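Local coordinates for fucolectin-related protein (Streptococcus pneumoniae, PDB 2WMF) that probably hydrolyses blood-group carbohydrate antigens of the host, as the catalytic module of a family 98 glycoside hydrolase, at residues 274-278 and 362-366; 418-424 and 444-449; 464-468 and 480-485; 527-533 and 568-574. All coordinates share one frame; numbering follows the deposited sequence.

How the contacts relate
From the N terminus the chain first completes most of its eight-stranded parallel barrel, and contact 1 then closes a long loop of 83 residues by bringing 362-366 back onto helix 272-283. The other three follow within the C-terminal antiparallel sheets. Contact 2 closes 19 residues at the edge of one sheet, contact 3 is a hairpin with 11 residues between its segments, and contact 4 spans 34 residues. All four run in series; none nests in or crosses another. Tyr467 of contact 3 packs on Ala276 and Met277 of contact 1, joining barrel to sheets, while Arg529 of contact 4 probably hydrogen-bonds Asn483 O and Pro464 O of contact 3.

Contact 1 of 4, residues 274-278 and 362-366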
loop_
_atom_site.group_PDB
_atom_site.type_symbol
_atom_site.label_atom_id
_atom_site.label_comp_id
_atom_site.label_asym_id
_atom_site.label_seq_id
_atom_site.Cartn_x
_atom_site.Cartn_y
_atom_site.Cartn_z
ATOM N N MET A 274 1.161 -10.861 0.460
ATOM C CA MET A 274 1.885 -9.959 -0.432
ATOM C C MET A 274 1.212 -8.568 -0.515
ATOM O O MET A 274 1.894 -7.553 -0.721
ATOM C CB MET A 274 2.062 -10.550 -1.830
ATOM C CG MET A 274 2.816 -9.652 -2.824
ATOM S SD MET A 274 3.057 -10.538 -4.409
ATOM C CE MET A 274 3.443 -9.129 -5.452
ATOM N N ILE A 275 -0.107 -8.532 -0.382
ATOM C CA ILE A 275 -0.833 -7.255 -0.256
ATOM C C ILE A 275 -0.245 -6.446 0.954
ATOM O O ILE A 275 0.084 -5.242 0.858
ATOM C CB ILE A 275 -2.324 -7.451 -0.058
ATOM C CG1 ILE A 275 -2.969 -8.127 -1.273
ATOM C CG2 ILE A 275 -3.038 -6.100 0.134
ATOM C CD1 ILE A 275 -4.340 -8.706 -0.956
ATOM N N ALA A 276 -0.088 -7.160 2.074
ATOM C CA ALA A 276 0.560 -6.587 3.274
ATOM C C ALA A 276 2.006 -6.142 3.045
ATOM O O ALA A 276 2.444 -5.094 3.585
ATOM C CB ALA A 276 0.447 -7.531 4.459
ATOM N N MET A 277 2.756 -6.909 2.255
ATOM C CA MET A 277 4.124 -6.494 1.920
ATOM C C MET A 277 4.157 -5.169 1.112
ATOM O O MET A 277 5.010 -4.288 1.351
ATOM C CB MET A 277 4.837 -7.617 1.191
ATOM C CG MET A 277 5.050 -8.840 2.111
ATOM S SD MET A 277 5.209 -10.473 1.289
ATOM C CE MET A 277 6.344 -10.051 0.072
ATOM N N GLU A 278 3.225 -5.003 0.166
ATOM C CA GLU A 278 3.043 -3.718 -0.514
ATOM C C GLU A 278 2.727 -2.572 0.505
ATOM O O GLU A 278 3.273 -1.482 0.385
ATOM C CB GLU A 278 1.982 -3.797 -1.630
ATOM C CG GLU A 278 2.198 -4.864 -2.689
ATOM C CD GLU A 278 1.425 -4.579 -3.949
ATOM O OE1 GLU A 278 1.327 -3.403 -4.343
ATOM O OE2 GLU A 278 0.858 -5.526 -4.548
ATOM N N THR A 362 8.342 -3.439 -12.695
ATOM C CA THR A 362 6.996 -3.832 -13.074
ATOM C C THR A 362 6.208 -4.358 -11.873
ATOM O O THR A 362 4.988 -4.426 -11.927
ATOM C CB THR A 362 6.906 -4.860 -14.239
ATOM O OG1 THR A 362 7.225 -6.165 -13.766
ATOM C CG2 THR A 362 7.776 -4.429 -15.414
ATOM N N MET A 363 6.928 -4.717 -10.805
ATOM C CA MET A 363 6.326 -5.289 -9.616
ATOM C C MET A 363 6.841 -4.592 -8.349
ATOM O O MET A 363 7.862 -3.921 -8.369
ATOM C CB MET A 363 6.657 -6.785 -9.557
ATOM C CG MET A 363 5.976 -7.548 -10.704
ATOM S SD MET A 363 4.208 -7.698 -10.421
ATOM C CE MET A 363 4.190 -9.047 -9.183
ATOM N N PRO A 364 6.058 -4.689 -7.282
ATOM C CA PRO A 364 6.292 -3.773 -6.160
ATOM C C PRO A 364 7.353 -4.191 -5.167
ATOM O O PRO A 364 7.827 -3.334 -4.392
ATOM C CB PRO A 364 4.909 -3.750 -5.461
ATOM C CG PRO A 364 4.321 -5.088 -5.768
ATOM C CD PRO A 364 4.773 -5.390 -7.151
ATOM N N LEU A 365 7.713 -5.478 -5.104
ATOM C CA LEU A 365 8.571 -5.910 -3.994
ATOM C C LEU A 365 10.003 -5.401 -4.199
ATOM O O LEU A 365 10.511 -5.384 -5.303
ATOM C CB LEU A 365 8.545 -7.433 -3.790
ATOM C CG LEU A 365 7.173 -8.088 -3.645
ATOM C CD1 LEU A 365 7.287 -9.637 -3.485
ATOM C CD2 LEU A 365 6.381 -7.424 -2.484
ATOM N N TYR A 366 10.621 -4.971 -3.093
ATOM C CA TYR A 366 12.026 -4.543 -3.131
ATOM C C TYR A 366 12.959 -5.726 -2.772
ATOM O O TYR A 366 12.632 -6.534 -1.921
ATOM C CB TYR A 366 12.258 -3.411 -2.140
ATOM C CG TYR A 366 11.577 -2.135 -2.588
ATOM C CD1 TYR A 366 11.761 -1.661 -3.892
ATOM C CD2 TYR A 366 10.693 -1.434 -1.749
ATOM C CE1 TYR A 366 11.149 -0.485 -4.320
ATOM C CE2 TYR A 366 10.081 -0.248 -2.178
ATOM C CZ TYR A 366 10.310 0.231 -3.462
ATOM O OH TYR A 366 9.723 1.412 -3.900
#
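Met274 reaches out straight to meet Met363, and the two side chains cross at about a right angle, methyl against methyl, with the CE atoms 3.8 Å apart. The Met274 chain is extended throughout, its CG anti to the backbone N (chi1 180°), which carries the thioether out from the helix toward Met363 and Pro364. Met363 does the reverse: bends at chi2 and chi3 fold it back so that CE turns to its partner. The Met274 methyl also rests 4.1 Å from Pro364 CG, the two side chains again crossing at about a right angle.

One turn on, Glu278 lays a face of its carboxylate against the proline. Pro364 CG stands almost directly over the carboxylate carbon CD, 3.5 Å away, and about equally far from OE1 and OE2. The polar edge is used elsewhere: OE1 takes a hydrogen bond from Asn213 and OE2 forms a salt bridge with Lys246. The carboxylate is thus held at its oxygens while the proline covers one of its faces.

Helix 272-283 comes in sequence between the last two strands of the (beta/alpha)8 barrel, 237-243 and 289-293, and residues 362-366 belong to the loop that follows strand 337-340, so the contact joins the barrel to the C-terminal part of the chain. Leu365 touches both methionines of the helix. Both its methyls, CD1 and CD2, lie 3.7 Å from Met277 CE, which is brought round by a bend at chi3, and CD2 also approaches Met274 CG at 4.2 Å. The other flank of Met277 packs on Tyr467 of strand 467-472.

Contact 2 of 4, residues 418-424 and 444-449; sequences YEGDGYA and QQVMLP
Glu419 and Met447 form an antiparallel hydrogen-bonded pair at the edge of a six-stranded sheet, where strand 419-420 is outermost beside 444-449. Their two backbone bonds are nearly straight, Met447 N to Glu419 O being the shorter at 2.8 Å. On the looser side, where Glu419 and Asp421 are exposed to solvent, the side chains of the pair run alongside each other, Met447 CE lying 3.8 Å from Glu419 CG. Asp421 CG lies between its backbone N and carbonyl carbon (chi1 57°), which brings OD1 2.9 Å from Gln445 N to accept its hydrogen nearly along the carboxylate C-O bond. A water lies close to both Asp421 OD2 and Gln445 OE1, while Gln445 NE2 bonds Asp461 OD1 of strand 457-462.

The other flank, with Tyr418, Ala424, Val446 and Leu448, is buried and tightly filled. Leu448 CD2 touches both Tyr418 CB and Ala424 CB, 3.7 Å from each, and Val446 CG1 lies against the Tyr418 ring while touching Gly422 CA at 3.5 Å. Trp431 of the other sheet packs on Tyr418, Ala424 and Leu448. The Ala424 methyl sits over the centre of the Tyr418 ring, whose OH donates to a lone pair of Gly422 O at 2.7 Å.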
loop_
_atom_site.group_PDB
_atom_site.type_symbol
_atom_site.label_atom_id
_atom_site.label_comp_id
_atom_site.label_asym_id
_atom_site.label_seq_id
_atom_site.Cartn_x
_atom_site.Cartn_y
_atom_site.Cartn_z
ATOM N N TYR A 418 22.995 -6.291 6.687
ATOM C CA TYR A 418 22.668 -7.677 6.919
ATOM C C TYR A 418 23.260 -8.525 5.798
ATOM O O TYR A 418 23.669 -7.962 4.764
ATOM C CB TYR A 418 21.141 -7.894 6.993
ATOM C CG TYR A 418 20.385 -7.702 5.684
ATOM C CD1 TYR A 418 19.946 -8.814 4.925
ATOM C CD2 TYR A 418 20.107 -6.408 5.189
ATOM C CE1 TYR A 418 19.253 -8.630 3.718
ATOM C CE2 TYR A 418 19.417 -6.223 3.960
ATOM C CZ TYR A 418 18.943 -7.327 3.267
ATOM O OH TYR A 418 18.207 -7.148 2.083
ATOM N N GLU A 419 23.260 -9.841 6.016
ATOM C CA GLU A 419 23.692 -10.812 5.025
ATOM C C GLU A 419 22.513 -11.671 4.581
ATOM O O GLU A 419 21.522 -11.842 5.304
ATOM C CB GLU A 419 24.782 -11.724 5.611
ATOM C CG GLU A 419 26.042 -10.982 6.022
ATOM C CD GLU A 419 26.821 -10.449 4.834
ATOM O OE1 GLU A 419 26.645 -10.927 3.709
ATOM O OE2 GLU A 419 27.639 -9.518 5.026
ATOM N N GLY A 420 22.635 -12.240 3.388
ATOM C CA GLY A 420 21.596 -13.094 2.817
ATOM C C GLY A 420 20.973 -12.484 1.574
ATOM O O GLY A 420 21.446 -11.490 1.044
ATOM N N ASP A 421 19.952 -13.174 1.068
ATOM C CA ASP A 421 19.271 -12.795 -0.164
ATOM C C ASP A 421 17.814 -12.331 0.009
ATOM O O ASP A 421 17.197 -12.016 -1.005
ATOM C CB ASP A 421 19.335 -13.888 -1.244
ATOM C CG ASP A 421 18.765 -15.247 -0.814
ATOM O OD1 ASP A 421 18.232 -15.390 0.307
ATOM O OD2 ASP A 421 18.854 -16.212 -1.652
ATOM N N GLY A 422 17.299 -12.301 1.247
ATOM C CA GLY A 422 16.002 -11.707 1.552
ATOM C C GLY A 422 16.040 -10.191 1.558
ATOM O O GLY A 422 17.125 -9.554 1.476
ATOM N N TYR A 423 14.850 -9.605 1.694
ATOM C CA TYR A 423 14.685 -8.169 1.873
ATOM C C TYR A 423 14.676 -7.887 3.377
ATOM O O TYR A 423 13.890 -8.479 4.133
ATOM C CB TYR A 423 13.385 -7.684 1.270
ATOM C CG TYR A 423 13.006 -6.278 1.675
ATOM C CD1 TYR A 423 13.502 -5.163 1.004
ATOM C CD2 TYR A 423 12.159 -6.066 2.751
ATOM C CE1 TYR A 423 13.134 -3.857 1.345
ATOM C CE2 TYR A 423 11.779 -4.770 3.135
ATOM C CZ TYR A 423 12.292 -3.655 2.435
ATOM O OH TYR A 423 11.869 -2.383 2.824
ATOM N N ALA A 424 15.548 -6.987 3.809
ATOM C CA ALA A 424 15.505 -6.472 5.194
ATOM C C ALA A 424 15.865 -4.998 5.227
ATOM O O ALA A 424 16.791 -4.561 4.549
ATOM C CB ALA A 424 16.411 -7.265 6.155
ATOM N N GLN A 444 14.142 -17.545 0.825
ATOM C CA GLN A 444 15.242 -16.617 1.042
ATOM C C GLN A 444 15.619 -16.614 2.511
ATOM O O GLN A 444 14.786 -16.881 3.390
ATOM C CB GLN A 444 14.901 -15.219 0.532
ATOM C CG GLN A 444 14.661 -15.166 -0.969
ATOM C CD GLN A 444 14.209 -13.781 -1.478
ATOM O OE1 GLN A 444 13.759 -12.943 -0.693
ATOM N NE2 GLN A 444 14.280 -13.568 -2.800
ATOM N N GLN A 445 16.869 -16.235 2.752
ATOM C CA GLN A 445 17.414 -16.196 4.093
ATOM C C GLN A 445 18.015 -14.822 4.367
ATOM O O GLN A 445 18.538 -14.166 3.468
ATOM C CB GLN A 445 18.485 -17.281 4.292
ATOM C CG GLN A 445 18.003 -18.700 4.042
ATOM C CD GLN A 445 17.845 -19.059 2.568
ATOM O OE1 GLN A 445 18.706 -18.739 1.750
ATOM N NE2 GLN A 445 16.760 -19.796 2.237
ATOM N N VAL A 446 17.899 -14.405 5.639
ATOM C CA VAL A 446 18.602 -13.259 6.132
ATOM C C VAL A 446 19.276 -13.614 7.439
ATOM O O VAL A 446 18.752 -14.398 8.237
ATOM C CB VAL A 446 17.676 -12.017 6.299
ATOM C CG1 VAL A 446 17.087 -11.574 4.918
ATOM C CG2 VAL A 446 16.563 -12.190 7.310
ATOM N N MET A 447 20.440 -12.999 7.617
ATOM C CA MET A 447 21.162 -12.998 8.905
ATOM C C MET A 447 21.286 -11.539 9.297
ATOM O O MET A 447 21.933 -10.761 8.616
ATOM C CB MET A 447 22.552 -13.630 8.763
ATOM C CG MET A 447 23.238 -13.810 10.086
ATOM S SD MET A 447 23.933 -12.361 10.886
ATOM C CE MET A 447 25.002 -11.565 9.637
ATOM N N LEU A 448 20.615 -11.205 10.401
ATOM C CA LEU A 448 20.449 -9.854 10.886
ATOM C C LEU A 448 21.250 -9.611 12.172
ATOM O O LEU A 448 20.903 -10.111 13.244
ATOM C CB LEU A 448 18.969 -9.632 11.174
ATOM C CG LEU A 448 17.923 -9.964 10.119
ATOM C CD1 LEU A 448 16.485 -9.775 10.639
ATOM C CD2 LEU A 448 18.168 -9.178 8.830
ATOM N N PRO A 449 22.327 -8.822 12.064
ATOM C CA PRO A 449 22.979 -8.331 13.289
ATOM C C PRO A 449 21.933 -7.602 14.127
ATOM O O PRO A 449 21.008 -6.976 13.584
ATOM C CB PRO A 449 24.011 -7.325 12.766
ATOM C CG PRO A 449 24.253 -7.695 11.321
ATOM C CD PRO A 449 22.910 -8.219 10.858
HETATM O O HOH W 1 18.026 -18.497 -0.824
#

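Contact 3 of 4, residues 464-468 and 480-485; sequences PHTYA and LLNNYR
Tyr467 and Asn482 pair through both backbone bonds of an antiparallel hydrogen-bonded pair: Tyr467 N gives to Asn482 O at 3.0 Å and Asn482 N to Tyr467 O at 2.9 Å. This is the open end of the hairpin formed by strands 467-472 and 477-482. Asn482 OD1 reaches forward along its own chain to accept from Tyr484 N, an Asx turn, while its CB presses on a face of the Tyr467 ring as a CH-pi contact, 3.9 Å from the centroid.

Beyond the paired strands, side chains take over. With CG anti to the backbone N (chi1 -177°) and a bend at chi3, Arg485 brings NH1 to donate to His465 ND1 at 3.0 Å, in the imidazole plane, although the guanidinium stands almost perpendicular to the ring. The other ring nitrogen, NE2, is bonded to Ala438 O, so both are satisfied. A water links Thr466 OG1, which also bonds Thr463 O, to Asn483 ND2. That amide is held at both ends, OD1 by Gly575 N and ND2 by His573 O.

The Tyr467 side chain packs on helix 272-283, Leu480 and Asn482 touch helix 307-322, and strand 576-580 runs beside 477-482 on its far side.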
loop_
_atom_site.group_PDB
_atom_site.type_symbol
_atom_site.label_atom_id
_atom_site.label_comp_id
_atom_site.label_asym_id
_atom_site.label_seq_id
_atom_site.Cartn_x
_atom_site.Cartn_y
_atom_site.Cartn_z
ATOM N N PRO A 464 8.264 -17.986 0.138
ATOM C CA PRO A 464 7.582 -16.887 -0.496
ATOM C C PRO A 464 6.312 -16.419 0.220
ATOM O O PRO A 464 5.605 -17.208 0.825
ATOM C CB PRO A 464 7.274 -17.417 -1.903
ATOM C CG PRO A 464 8.398 -18.419 -2.186
ATOM C CD PRO A 464 8.628 -19.068 -0.827
ATOM N N HIS A 465 6.045 -15.120 0.119
ATOM C CA HIS A 465 4.824 -14.512 0.679
ATOM C C HIS A 465 4.826 -14.657 2.217
ATOM O O HIS A 465 3.809 -14.984 2.859
ATOM C CB HIS A 465 3.566 -15.062 0.013
ATOM C CG HIS A 465 3.728 -15.158 -1.466
ATOM N ND1 HIS A 465 3.534 -16.334 -2.164
ATOM C CD2 HIS A 465 4.137 -14.236 -2.365
ATOM C CE1 HIS A 465 3.793 -16.112 -3.443
ATOM N NE2 HIS A 465 4.183 -14.855 -3.592
ATOM N N THR A 466 6.014 -14.408 2.770
ATOM C CA THR A 466 6.231 -14.327 4.218
ATOM C C THR A 466 6.876 -12.984 4.533
ATOM O O THR A 466 7.877 -12.628 3.912
ATOM C CB THR A 466 7.165 -15.469 4.763
ATOM O OG1 THR A 466 6.635 -16.725 4.353
ATOM C CG2 THR A 466 7.207 -15.442 6.305
ATOM N N TYR A 467 6.305 -12.270 5.514
ATOM C CA TYR A 467 6.928 -11.095 6.068
ATOM C C TYR A 467 7.119 -11.274 7.588
ATOM O O TYR A 467 6.477 -12.122 8.245
ATOM C CB TYR A 467 6.218 -9.803 5.694
ATOM C CG TYR A 467 4.898 -9.503 6.418
ATOM C CD1 TYR A 467 4.886 -8.966 7.707
ATOM C CD2 TYR A 467 3.664 -9.783 5.838
ATOM C CE1 TYR A 467 3.676 -8.660 8.365
ATOM C CE2 TYR A 467 2.452 -9.470 6.481
ATOM C CZ TYR A 467 2.454 -8.911 7.755
ATOM O OH TYR A 467 1.249 -8.583 8.385
ATOM N N ALA A 468 8.045 -10.456 8.104
ATOM C CA ALA A 468 8.368 -10.452 9.533
ATOM C C ALA A 468 8.712 -9.053 9.972
ATOM O O ALA A 468 9.255 -8.244 9.176
ATOM C CB ALA A 468 9.528 -11.427 9.840
ATOM N N LEU A 480 6.866 -10.515 14.923
ATOM C CA LEU A 480 5.657 -10.748 14.156
ATOM C C LEU A 480 6.038 -11.488 12.849
ATOM O O LEU A 480 6.966 -11.069 12.142
ATOM C CB LEU A 480 4.970 -9.403 13.807
ATOM C CG LEU A 480 3.785 -9.405 12.861
ATOM C CD1 LEU A 480 2.635 -10.203 13.498
ATOM C CD2 LEU A 480 3.331 -7.994 12.541
ATOM N N LEU A 481 5.365 -12.624 12.612
ATOM C CA LEU A 481 5.480 -13.387 11.359
ATOM C C LEU A 481 4.114 -13.429 10.718
ATOM O O LEU A 481 3.080 -13.641 11.399
ATOM C CB LEU A 481 5.954 -14.821 11.618
ATOM C CG LEU A 481 7.209 -15.081 12.457
ATOM C CD1 LEU A 481 7.428 -16.642 12.689
ATOM C CD2 LEU A 481 8.440 -14.353 11.874
ATOM N N ASN A 482 4.074 -13.270 9.395
ATOM C CA ASN A 482 2.810 -13.561 8.745
ATOM C C ASN A 482 3.076 -14.066 7.332
ATOM O O ASN A 482 3.784 -13.408 6.546
ATOM C CB ASN A 482 1.888 -12.322 8.746
ATOM C CG ASN A 482 0.422 -12.669 8.494
ATOM O OD1 ASN A 482 0.128 -13.483 7.606
ATOM N ND2 ASN A 482 -0.521 -12.012 9.212
ATOM N N ASN A 483 2.540 -15.248 7.019
ATOM C CA ASN A 483 2.680 -15.795 5.687
ATOM C C ASN A 483 1.348 -16.172 5.033
ATOM O O ASN A 483 1.312 -17.018 4.133
ATOM C CB ASN A 483 3.645 -17.006 5.732
ATOM C CG ASN A 483 3.035 -18.211 6.430
ATOM O OD1 ASN A 483 1.918 -18.151 6.972
ATOM N ND2 ASN A 483 3.763 -19.308 6.417
ATOM N N TYR A 484 0.260 -15.519 5.430
ATOM C CA TYR A 484 -1.090 -15.989 5.047
ATOM C C TYR A 484 -1.227 -16.017 3.515
ATOM O O TYR A 484 -1.006 -14.991 2.839
ATOM C CB TYR A 484 -2.188 -15.078 5.621
ATOM C CG TYR A 484 -3.595 -15.694 5.477
ATOM C CD1 TYR A 484 -3.935 -16.865 6.132
ATOM C CD2 TYR A 484 -4.543 -15.115 4.658
ATOM C CE1 TYR A 484 -5.147 -17.448 5.964
ATOM C CE2 TYR A 484 -5.809 -15.694 4.497
ATOM C CZ TYR A 484 -6.117 -16.847 5.183
ATOM O OH TYR A 484 -7.351 -17.456 5.029
ATOM N N ARG A 485 -1.523 -17.190 2.952
ATOM C CA ARG A 485 -1.792 -17.304 1.536
ATOM C C ARG A 485 -2.737 -18.478 1.374
ATOM O O ARG A 485 -2.345 -19.607 1.644
ATOM C CB ARG A 485 -0.512 -17.535 0.719
ATOM C CG ARG A 485 -0.781 -17.584 -0.799
ATOM C CD ARG A 485 0.439 -17.926 -1.614
ATOM N NE ARG A 485 0.740 -19.352 -1.524
ATOM C CZ ARG A 485 1.926 -19.873 -1.267
ATOM N NH1 ARG A 485 3.006 -19.101 -1.139
ATOM N NH2 ARG A 485 2.045 -21.206 -1.163
HETATM O O HOH W 2 6.484 -19.059 5.343
#

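Contact 4 of 4, residues 527-533 and 568-574; sequences DFRTTTL and TITVNHN
Thr530 and Asn572 stand side by side on one face of the paired strands, and ND2 of the asparagine donates to Thr530 OG1 at 2.8 Å, with the hydroxyl in the amide plane. The other end of that amide, OD1, is bonded to Thr555 OG1 on the neighbouring strand. Thr530, Thr532, Thr568 and Thr570 share one conformation, chi1 close to -57°, which sets each CG2 anti to the backbone N. The methyls therefore meet diagonally across the pair: Thr530 CG2 is tight against Thr570 CG2 at 3.5 Å, and Thr532 CG2 lies 3.7 Å from Thr568 CG2.

Strands 529-536 and 566-573 are antiparallel neighbours in a six-stranded sheet that packs on a second sheet as a beta sandwich. Three hydrogen-bonded pairs, Arg529-His573, Thr531-Val571 and Leu533-Ile569, put their side chains on the inner face. There Leu533 CB touches Ile569 CG2 at 3.7 Å, and Val571 packs on Val577 and Met579 of the opposing sheet. His573 CG sits between its backbone N and carbonyl carbon (chi1 66°), which turns the ring in toward the partner strand, with ND1 giving a weak bond to Val571 O; Leu481 packs on this side chain.

Where Asp527 meets Asn574, the Phe528 ring lies across the other backbone, a face over His573 CA. Asn574, with its amide nearly perpendicular to that ring, gives a weak ND2 bond to Asp527 O at 3.1 Å, while its OD1 accepts from Arg485 N.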
loop_
_atom_site.group_PDB
_atom_site.type_symbol
_atom_site.label_atom_id
_atom_site.label_comp_id
_atom_site.label_asym_id
_atom_site.label_seq_id
_atom_site.Cartn_x
_atom_site.Cartn_y
_atom_site.Cartn_z
ATOM N N ASP A 527 -2.707 -25.620 4.389
ATOM C CA ASP A 527 -1.359 -26.021 3.973
ATOM C C ASP A 527 -0.392 -25.075 4.720
ATOM O O ASP A 527 -0.365 -23.885 4.436
ATOM C CB ASP A 527 -1.126 -25.851 2.478
ATOM C CG ASP A 527 -2.046 -26.699 1.583
ATOM O OD1 ASP A 527 -2.317 -27.840 1.872
ATOM O OD2 ASP A 527 -2.423 -26.211 0.501
ATOM N N PHE A 528 0.372 -25.607 5.656
ATOM C CA PHE A 528 1.326 -24.798 6.425
ATOM C C PHE A 528 2.680 -24.770 5.698
ATOM O O PHE A 528 3.065 -25.711 5.005
ATOM C CB PHE A 528 1.534 -25.324 7.835
ATOM C CG PHE A 528 0.309 -25.269 8.731
ATOM C CD1 PHE A 528 -0.880 -24.659 8.351
ATOM C CD2 PHE A 528 0.405 -25.787 10.041
ATOM C CE1 PHE A 528 -1.989 -24.644 9.210
ATOM C CE2 PHE A 528 -0.686 -25.732 10.912
ATOM C CZ PHE A 528 -1.880 -25.144 10.507
ATOM N N ARG A 529 3.437 -23.695 5.929
ATOM C CA ARG A 529 4.783 -23.498 5.388
ATOM C C ARG A 529 5.654 -23.100 6.596
ATOM O O ARG A 529 5.171 -22.481 7.531
ATOM C CB ARG A 529 4.813 -22.354 4.328
ATOM C CG ARG A 529 3.737 -22.496 3.301
ATOM C CD ARG A 529 3.962 -21.625 2.085
ATOM N NE ARG A 529 4.107 -20.178 2.253
ATOM C CZ ARG A 529 3.111 -19.319 2.515
ATOM N NH1 ARG A 529 3.357 -18.021 2.505
ATOM N NH2 ARG A 529 1.881 -19.732 2.835
ATOM N N THR A 530 6.941 -23.395 6.522
ATOM C CA THR A 530 7.825 -23.249 7.668
ATOM C C THR A 530 8.714 -21.984 7.597
ATOM O O THR A 530 9.396 -21.722 6.582
ATOM C CB THR A 530 8.762 -24.461 7.784
ATOM O OG1 THR A 530 7.953 -25.645 7.897
ATOM C CG2 THR A 530 9.636 -24.321 9.046
ATOM N N THR A 531 8.698 -21.208 8.678
ATOM C CA THR A 531 9.580 -20.086 8.908
ATOM C C THR A 531 10.461 -20.518 10.062
ATOM O O THR A 531 9.961 -20.936 11.091
ATOM C CB THR A 531 8.809 -18.816 9.327
ATOM O OG1 THR A 531 7.863 -18.469 8.319
ATOM C CG2 THR A 531 9.785 -17.659 9.561
ATOM N N THR A 532 11.779 -20.457 9.849
ATOM C CA THR A 532 12.733 -20.892 10.881
ATOM C C THR A 532 13.432 -19.632 11.394
ATOM O O THR A 532 14.025 -18.854 10.600
ATOM C CB THR A 532 13.758 -21.871 10.314
ATOM O OG1 THR A 532 13.073 -22.985 9.717
ATOM C CG2 THR A 532 14.725 -22.337 11.430
ATOM N N LEU A 533 13.366 -19.444 12.713
ATOM C CA LEU A 533 13.942 -18.272 13.382
ATOM C C LEU A 533 15.056 -18.751 14.327
ATOM O O LEU A 533 14.819 -19.625 15.163
ATOM C CB LEU A 533 12.843 -17.576 14.178
ATOM C CG LEU A 533 13.287 -16.399 15.030
ATOM C CD1 LEU A 533 13.901 -15.355 14.155
ATOM C CD2 LEU A 533 12.062 -15.877 15.879
ATOM N N THR A 568 16.504 -21.875 18.570
ATOM C CA THR A 568 15.831 -21.965 17.268
ATOM C C THR A 568 14.349 -22.278 17.500
ATOM O O THR A 568 13.994 -23.174 18.289
ATOM C CB THR A 568 16.416 -23.071 16.372
ATOM O OG1 THR A 568 17.822 -22.896 16.232
ATOM C CG2 THR A 568 15.748 -23.088 14.948
ATOM N N ILE A 569 13.482 -21.506 16.855
ATOM C CA ILE A 569 12.067 -21.850 16.797
ATOM C C ILE A 569 11.673 -22.069 15.338
ATOM O O ILE A 569 11.928 -21.224 14.468
ATOM C CB ILE A 569 11.124 -20.830 17.530
ATOM C CG1 ILE A 569 9.699 -21.398 17.541
ATOM C CG2 ILE A 569 11.217 -19.490 16.906
ATOM C CD1 ILE A 569 8.783 -20.736 18.492
ATOM N N THR A 570 11.082 -23.240 15.082
ATOM C CA THR A 570 10.636 -23.654 13.749
ATOM C C THR A 570 9.137 -23.532 13.785
ATOM O O THR A 570 8.496 -24.247 14.528
ATOM C CB THR A 570 11.079 -25.108 13.503
ATOM O OG1 THR A 570 12.499 -25.118 13.621
ATOM C CG2 THR A 570 10.694 -25.538 12.118
ATOM N N VAL A 571 8.589 -22.586 13.012
ATOM C CA VAL A 571 7.158 -22.280 13.054
ATOM C C VAL A 571 6.539 -22.774 11.747
ATOM O O VAL A 571 6.929 -22.334 10.683
ATOM C CB VAL A 571 6.881 -20.761 13.216
ATOM C CG1 VAL A 571 5.392 -20.499 13.317
ATOM C CG2 VAL A 571 7.632 -20.213 14.462
ATOM N N ASN A 572 5.566 -23.668 11.820
ATOM C CA ASN A 572 4.808 -24.122 10.625
ATOM C C ASN A 572 3.454 -23.432 10.662
ATOM O O ASN A 572 2.702 -23.583 11.631
ATOM C CB ASN A 572 4.595 -25.629 10.681
ATOM C CG ASN A 572 5.790 -26.335 11.206
ATOM O OD1 ASN A 572 5.783 -26.847 12.362
ATOM N ND2 ASN A 572 6.867 -26.297 10.444
ATOM N N HIS A 573 3.159 -22.617 9.657
ATOM C CA HIS A 573 2.012 -21.722 9.777
ATOM C C HIS A 573 1.401 -21.393 8.419
ATOM O O HIS A 573 2.065 -21.514 7.417
ATOM C CB HIS A 573 2.355 -20.479 10.618
ATOM C CG HIS A 573 3.368 -19.524 10.041
ATOM N ND1 HIS A 573 4.689 -19.843 9.768
ATOM C CD2 HIS A 573 3.252 -18.192 9.806
ATOM C CE1 HIS A 573 5.327 -18.734 9.394
ATOM N NE2 HIS A 573 4.470 -17.733 9.368
ATOM N N ASN A 574 0.136 -20.975 8.449
ATOM C CA ASN A 574 -0.474 -20.273 7.319
ATOM C C ASN A 574 -1.297 -19.167 7.926
ATOM O O ASN A 574 -2.439 -19.358 8.305
ATOM C CB ASN A 574 -1.299 -21.195 6.432
ATOM C CG ASN A 574 -1.684 -20.531 5.107
ATOM O OD1 ASN A 574 -1.559 -19.331 4.979
ATOM N ND2 ASN A 574 -2.107 -21.323 4.108
#